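Local coordinates for hemolysin activator protein CdiB (Acinetobacter baumannii ACICU, PDB 6WIL) that probably secretes a contact-dependent growth inhibition toxin across the outer membrane as a two-partner secretion transporter of the Omp85 superfamily, at residues I147-I152 against I208-A213; K182-V187 against I242-H247. All blocks are in the same frame, centred on the assembly; numbering follows the deposited sequence.

Contact 1 of 2, residues I147-I152 against I208-A213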
loop_
_atom_site.group_PDB
_atom_site.type_symbol
_atom_site.label_atom_id
_atom_site.label_comp_id
_atom_site.label_asym_id
_atom_site.label_seq_id
_atom_site.Cartn_x
_atom_site.Cartn_y
_atom_site.Cartn_z
ATOM N N ILE A 147 -26.058 2.558 -13.361
ATOM C CA ILE A 147 -25.055 3.563 -13.713
ATOM C C ILE A 147 -25.833 4.817 -14.099
ATOM O O ILE A 147 -26.162 5.043 -15.264
ATOM C CB ILE A 147 -24.128 3.085 -14.826
ATOM C CG1 ILE A 147 -23.668 1.648 -14.562
ATOM C CG2 ILE A 147 -22.924 4.009 -14.943
ATOM C CD1 ILE A 147 -22.919 1.467 -13.251
ATOM N N GLN A 148 -26.140 5.643 -13.096
ATOM C CA GLN A 148 -26.899 6.861 -13.352
ATOM C C GLN A 148 -26.114 7.840 -14.215
ATOM O O GLN A 148 -26.708 8.650 -14.937
ATOM C CB GLN A 148 -27.298 7.515 -12.027
ATOM C CG GLN A 148 -28.120 8.788 -12.169
ATOM C CD GLN A 148 -28.504 9.387 -10.831
ATOM O OE1 GLN A 148 -28.284 10.574 -10.583
ATOM N NE2 GLN A 148 -29.090 8.569 -9.962
ATOM N N GLU A 149 -24.785 7.764 -14.177
ATOM C CA GLU A 149 -23.948 8.750 -14.840
ATOM C C GLU A 149 -22.578 8.142 -15.113
ATOM O O GLU A 149 -22.023 7.443 -14.261
ATOM C CB GLU A 149 -23.829 10.008 -13.974
ATOM C CG GLU A 149 -22.943 11.097 -14.529
ATOM C CD GLU A 149 -22.853 12.279 -13.588
ATOM O OE1 GLU A 149 -23.823 12.513 -12.835
ATOM O OE2 GLU A 149 -21.810 12.965 -13.591
ATOM N N GLY A 150 -22.050 8.404 -16.299
ATOM C CA GLY A 150 -20.738 7.927 -16.688
ATOM C C GLY A 150 -20.807 6.649 -17.503
ATOM O O GLY A 150 -21.749 5.856 -17.397
ATOM N N LYS A 151 -19.786 6.436 -18.328
ATOM C CA LYS A 151 -19.724 5.272 -19.202
ATOM C C LYS A 151 -18.832 4.209 -18.580
ATOM O O LYS A 151 -17.715 4.503 -18.138
ATOM C CB LYS A 151 -19.204 5.650 -20.591
ATOM C CG LYS A 151 -19.932 6.827 -21.223
ATOM C CD LYS A 151 -21.444 6.681 -21.125
ATOM C CE LYS A 151 -22.027 5.824 -22.237
ATOM N NZ LYS A 151 -23.527 5.815 -22.175
ATOM N N ILE A 152 -19.329 2.977 -18.547
ATOM C CA ILE A 152 -18.560 1.844 -18.049
ATOM C C ILE A 152 -19.037 0.595 -18.775
ATOM O O ILE A 152 -20.236 0.303 -18.812
ATOM C CB ILE A 152 -18.678 1.700 -16.515
ATOM C CG1 ILE A 152 -17.879 0.495 -16.025
ATOM C CG2 ILE A 152 -20.131 1.606 -16.068
ATOM C CD1 ILE A 152 -17.544 0.547 -14.552
ATOM N N ILE A 208 -26.771 2.455 -6.801
ATOM C CA ILE A 208 -26.769 3.642 -7.648
ATOM C C ILE A 208 -25.348 4.184 -7.726
ATOM O O ILE A 208 -24.786 4.623 -6.716
ATOM C CB ILE A 208 -27.734 4.708 -7.110
ATOM C CG1 ILE A 208 -29.097 4.085 -6.799
ATOM C CG2 ILE A 208 -27.882 5.850 -8.108
ATOM C CD1 ILE A 208 -29.699 3.327 -7.961
ATOM N N LEU A 209 -24.771 4.168 -8.928
ATOM C CA LEU A 209 -23.407 4.623 -9.163
ATOM C C LEU A 209 -23.412 5.857 -10.056
ATOM O O LEU A 209 -24.014 5.845 -11.134
ATOM C CB LEU A 209 -22.567 3.518 -9.811
ATOM C CG LEU A 209 -22.149 2.348 -8.923
ATOM C CD1 LEU A 209 -21.491 1.257 -9.751
ATOM C CD2 LEU A 209 -21.208 2.839 -7.845
ATOM N N LYS A 210 -22.739 6.915 -9.608
ATOM C CA LYS A 210 -22.484 8.105 -10.417
ATOM C C LYS A 210 -20.982 8.187 -10.673
ATOM O O LYS A 210 -20.196 8.363 -9.735
ATOM C CB LYS A 210 -22.997 9.367 -9.729
ATOM C CG LYS A 210 -24.468 9.665 -9.984
ATOM C CD LYS A 210 -24.842 11.060 -9.504
ATOM C CE LYS A 210 -25.251 11.059 -8.044
ATOM N NZ LYS A 210 -26.579 10.412 -7.859
ATOM N N LEU A 211 -20.585 8.061 -11.939
ATOM C CA LEU A 211 -19.183 7.978 -12.323
ATOM C C LEU A 211 -18.791 9.166 -13.192
ATOM O O LEU A 211 -19.583 9.643 -14.013
ATOM C CB LEU A 211 -18.891 6.671 -13.075
ATOM C CG LEU A 211 -19.283 5.352 -12.401
ATOM C CD1 LEU A 211 -19.003 4.176 -13.323
ATOM C CD2 LEU A 211 -18.566 5.170 -11.067
ATOM N N GLN A 212 -17.558 9.632 -13.007
ATOM C CA GLN A 212 -16.970 10.686 -13.823
ATOM C C GLN A 212 -15.529 10.300 -14.106
ATOM O O GLN A 212 -14.720 10.203 -13.178
ATOM C CB GLN A 212 -17.043 12.041 -13.114
ATOM C CG GLN A 212 -16.076 13.080 -13.642
ATOM C CD GLN A 212 -16.105 14.356 -12.828
ATOM O OE1 GLN A 212 -17.117 15.055 -12.789
ATOM N NE2 GLN A 212 -14.997 14.659 -12.158
ATOM N N ALA A 213 -15.213 10.069 -15.378
ATOM C CA ALA A 213 -13.891 9.580 -15.743
ATOM C C ALA A 213 -12.808 10.571 -15.331
ATOM O O ALA A 213 -12.978 11.788 -15.441
ATOM C CB ALA A 213 -13.823 9.318 -17.247
HETATM O O HOH W 1 -19.787 11.984 -15.955
#
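Ile147 and Gln148 meet Leu209 in a parallel strand pairing, in which the last residues of strand 132-149 lie beside strand 204-213 in the sheet of the second, barrel-proximal POTRA domain. The segments of the two strands run at 40° to each other. Gln148 N donates to Leu209 O (2.9 Å), and Leu211 N answers with a bond to Glu149 O (2.8 Å). Between them the register slips by one residue: Ile147 faces Leu209, yet Glu149 faces Lys210, the mark of a beta bulge at Gln148. The bulge turns the Gln148 side chain toward strand 204-213, where it lies alongside Lys210, both chains pointing the same way. Gln148 has CG anti to its amide nitrogen (chi1 -179°) and continues extended, whereas Lys210 bends twice near its end; Lys210 NZ thus reaches Gln148 OE1 (3.2 Å) from above the carbonyl plane. The amide's other end, NE2, rests on CG2 of Ile208. Glu149 spans Lys210 at a slant and leaves its carboxylate beside the aliphatic part of that lysine, and a water donates to both Glu149 OE2 and Leu211 O. On the apolar face, CD1 of Ile147 touches CD1 of Leu209 (3.8 Å). Leu211 CD1 is met by CG2 of Ile152 (3.9 Å) and, more loosely, by CG2 of Ile147. Gly150, with a positive phi of 97°, carries the chain out of the strand and brings its CA against Leu211 O (3.4 Å). On its other edge strand 204-213 pairs antiparallel with strand 185-193, so it is an inner strand of the sheet. Strand 132-149, helices 154-160 and 171-181, then strands 185-193 and 204-213 follow in the beta-alpha-alpha-beta-beta order of the POTRA fold.

Contact 2 of 2, residues K182-V187 against I242-H247; sequences KRVYAV and INNPFH
Asn243 ND2 donates to the backbone carbonyl of Arg183 (ND2 to O 2.9 Å, N-H...O 155°), which lies almost in the plane of the Asn243 amide and receives the bond with the donor tilted 19° from its own carbonyl plane. The other amide atom, OD1, sits against Val184, 3.2 Å from both its CA and its CB. Chi1 of -171° swings the amide of Asn243 away from its own backbone nitrogen and across to residues 183-184. Val184 in turn points toward the 242-247 segment, its CG1 packing on CB of Asn244 (3.6 Å), with the two side chains at about a right angle. This is the junction between the second POTRA domain and the periplasmic rim of the transmembrane beta-barrel: Val184 leads into strand 185-193, and Asn243 ends barrel strand 232-243. Asn244, with a positive phi, starts the type I turn that reaches His247. Further out, Asn244 ND2 donates to Gln156 OE1, so helix 154-160 also grips the turn. The guanidinium of Arg183 leads away to a salt bridge with Asp283 of barrel strand 282-295, while backbone bonds tie Val184 to Leu214 and Asn243 to Lys216.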
loop_
_atom_site.group_PDB
_atom_site.type_symbol
_atom_site.label_atom_id
_atom_site.label_comp_id
_atom_site.label_asym_id
_atom_site.label_seq_id
_atom_site.Cartn_x
_atom_site.Cartn_y
_atom_site.Cartn_z
ATOM N N LYS A 182 -12.424 3.526 -8.299
ATOM C CA LYS A 182 -11.828 4.828 -8.025
ATOM C C LYS A 182 -10.424 4.970 -8.593
ATOM O O LYS A 182 -9.856 6.064 -8.519
ATOM C CB LYS A 182 -11.809 5.098 -6.521
ATOM C CG LYS A 182 -13.143 5.581 -5.982
ATOM C CD LYS A 182 -13.213 5.437 -4.476
ATOM C CE LYS A 182 -12.126 6.234 -3.771
ATOM N NZ LYS A 182 -12.377 7.700 -3.806
ATOM N N ARG A 183 -9.853 3.903 -9.154
ATOM C CA ARG A 183 -8.587 4.055 -9.861
ATOM C C ARG A 183 -8.762 4.854 -11.144
ATOM O O ARG A 183 -7.854 5.591 -11.539
ATOM C CB ARG A 183 -7.984 2.686 -10.166
ATOM C CG ARG A 183 -7.535 1.935 -8.930
ATOM C CD ARG A 183 -6.949 0.587 -9.287
ATOM N NE ARG A 183 -6.689 -0.216 -8.099
ATOM C CZ ARG A 183 -5.998 -1.349 -8.103
ATOM N NH1 ARG A 183 -5.485 -1.811 -9.236
ATOM N NH2 ARG A 183 -5.814 -2.016 -6.973
ATOM N N VAL A 184 -9.916 4.738 -11.795
ATOM C CA VAL A 184 -10.150 5.391 -13.078
ATOM C C VAL A 184 -11.344 6.333 -13.066
ATOM O O VAL A 184 -11.495 7.120 -14.012
ATOM C CB VAL A 184 -10.307 4.357 -14.215
ATOM C CG1 VAL A 184 -9.110 3.413 -14.246
ATOM C CG2 VAL A 184 -11.590 3.580 -14.050
ATOM N N TYR A 185 -12.193 6.294 -12.038
ATOM C CA TYR A 185 -13.350 7.170 -11.950
ATOM C C TYR A 185 -13.348 7.939 -10.638
ATOM O O TYR A 185 -12.786 7.495 -9.633
ATOM C CB TYR A 185 -14.678 6.405 -12.023
ATOM C CG TYR A 185 -14.930 5.642 -13.296
ATOM C CD1 TYR A 185 -15.243 6.301 -14.480
ATOM C CD2 TYR A 185 -14.892 4.255 -13.304
ATOM C CE1 TYR A 185 -15.483 5.596 -15.644
ATOM C CE2 TYR A 185 -15.130 3.543 -14.457
ATOM C CZ TYR A 185 -15.426 4.213 -15.623
ATOM O OH TYR A 185 -15.667 3.487 -16.764
ATOM N N ALA A 186 -13.992 9.101 -10.666
ATOM C CA ALA A 186 -14.570 9.683 -9.462
ATOM C C ALA A 186 -15.921 9.016 -9.245
ATOM O O ALA A 186 -16.780 9.051 -10.134
ATOM C CB ALA A 186 -14.718 11.198 -9.600
ATOM N N VAL A 187 -16.108 8.383 -8.089
ATOM C CA VAL A 187 -17.237 7.489 -7.864
ATOM C C VAL A 187 -18.133 8.046 -6.767
ATOM O O VAL A 187 -17.648 8.558 -5.751
ATOM C CB VAL A 187 -16.762 6.065 -7.504
ATOM C CG1 VAL A 187 -17.950 5.150 -7.254
ATOM C CG2 VAL A 187 -15.886 5.508 -8.606
ATOM N N ILE A 242 -1.282 6.999 -17.851
ATOM C CA ILE A 242 -2.431 6.769 -18.714
ATOM C C ILE A 242 -3.489 6.032 -17.907
ATOM O O ILE A 242 -3.215 4.973 -17.330
ATOM C CB ILE A 242 -2.040 5.980 -19.973
ATOM C CG1 ILE A 242 -1.004 6.769 -20.773
ATOM C CG2 ILE A 242 -3.270 5.693 -20.819
ATOM C CD1 ILE A 242 -0.073 5.905 -21.576
ATOM N N ASN A 243 -4.697 6.585 -17.876
ATOM C CA ASN A 243 -5.768 6.120 -17.005
ATOM C C ASN A 243 -6.797 5.347 -17.821
ATOM O O ASN A 243 -7.383 5.891 -18.763
ATOM C CB ASN A 243 -6.422 7.305 -16.297
ATOM C CG ASN A 243 -7.386 6.877 -15.223
ATOM O OD1 ASN A 243 -8.591 6.793 -15.455
ATOM N ND2 ASN A 243 -6.863 6.609 -14.033
ATOM N N ASN A 244 -7.013 4.083 -17.452
ATOM C CA ASN A 244 -8.009 3.202 -18.058
ATOM C C ASN A 244 -7.800 3.024 -19.562
ATOM O O ASN A 244 -8.775 3.103 -20.322
ATOM C CB ASN A 244 -9.415 3.748 -17.785
ATOM C CG ASN A 244 -10.479 2.662 -17.774
ATOM O OD1 ASN A 244 -10.208 1.513 -17.425
ATOM N ND2 ASN A 244 -11.701 3.028 -18.154
ATOM N N PRO A 245 -6.575 2.748 -20.033
ATOM C CA PRO A 245 -6.361 2.716 -21.492
ATOM C C PRO A 245 -7.102 1.590 -22.194
ATOM O O PRO A 245 -7.696 1.821 -23.253
ATOM C CB PRO A 245 -4.839 2.561 -21.617
ATOM C CG PRO A 245 -4.444 1.843 -20.383
ATOM C CD PRO A 245 -5.360 2.344 -19.300
ATOM N N PHE A 246 -7.086 0.377 -21.642
ATOM C CA PHE A 246 -7.795 -0.752 -22.232
ATOM C C PHE A 246 -9.180 -0.960 -21.625
ATOM O O PHE A 246 -9.763 -2.036 -21.791
ATOM C CB PHE A 246 -6.962 -2.028 -22.102
ATOM C CG PHE A 246 -5.731 -2.034 -22.958
ATOM C CD1 PHE A 246 -5.820 -2.293 -24.317
ATOM C CD2 PHE A 246 -4.487 -1.779 -22.408
ATOM C CE1 PHE A 246 -4.692 -2.294 -25.114
ATOM C CE2 PHE A 246 -3.352 -1.782 -23.198
ATOM C CZ PHE A 246 -3.456 -2.040 -24.553
ATOM N N HIS A 247 -9.714 0.051 -20.936
ATOM C CA HIS A 247 -11.048 -0.004 -20.332
ATOM C C HIS A 247 -11.217 -1.249 -19.468
ATOM O O HIS A 247 -12.171 -2.018 -19.611
ATOM C CB HIS A 247 -12.138 0.076 -21.399
ATOM C CG HIS A 247 -12.269 1.432 -22.013
ATOM N ND1 HIS A 247 -11.329 1.952 -22.878
ATOM C CD2 HIS A 247 -13.217 2.388 -21.869
ATOM C CE1 HIS A 247 -11.698 3.164 -23.247
ATOM N NE2 HIS A 247 -12.840 3.454 -22.648
#

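How the contacts relate
Contact 1 lies within one POTRA sheet, whereas contact 2 joins that domain to the barrel. Their centres are about 12 Å apart, and strands 204-213 and 185-193, neighbours in the sheet, connect them: Gln212 O and Ala186 N are 2.8 Å apart, a probable hydrogen bond, and Leu211 CD2 packs on Val187 CG2. Tyr185 makes a second link, its OH meeting Lys151 O in a weak hydrogen bond and packing on Ile152. Contact 1 is partly buried, with backbone pairing between a polar face and an apolar one. Contact 2 is smaller but buried, and rests on a side-chain amide bonded to a backbone carbonyl and a valine packed against two asparagines, with no strand pairing.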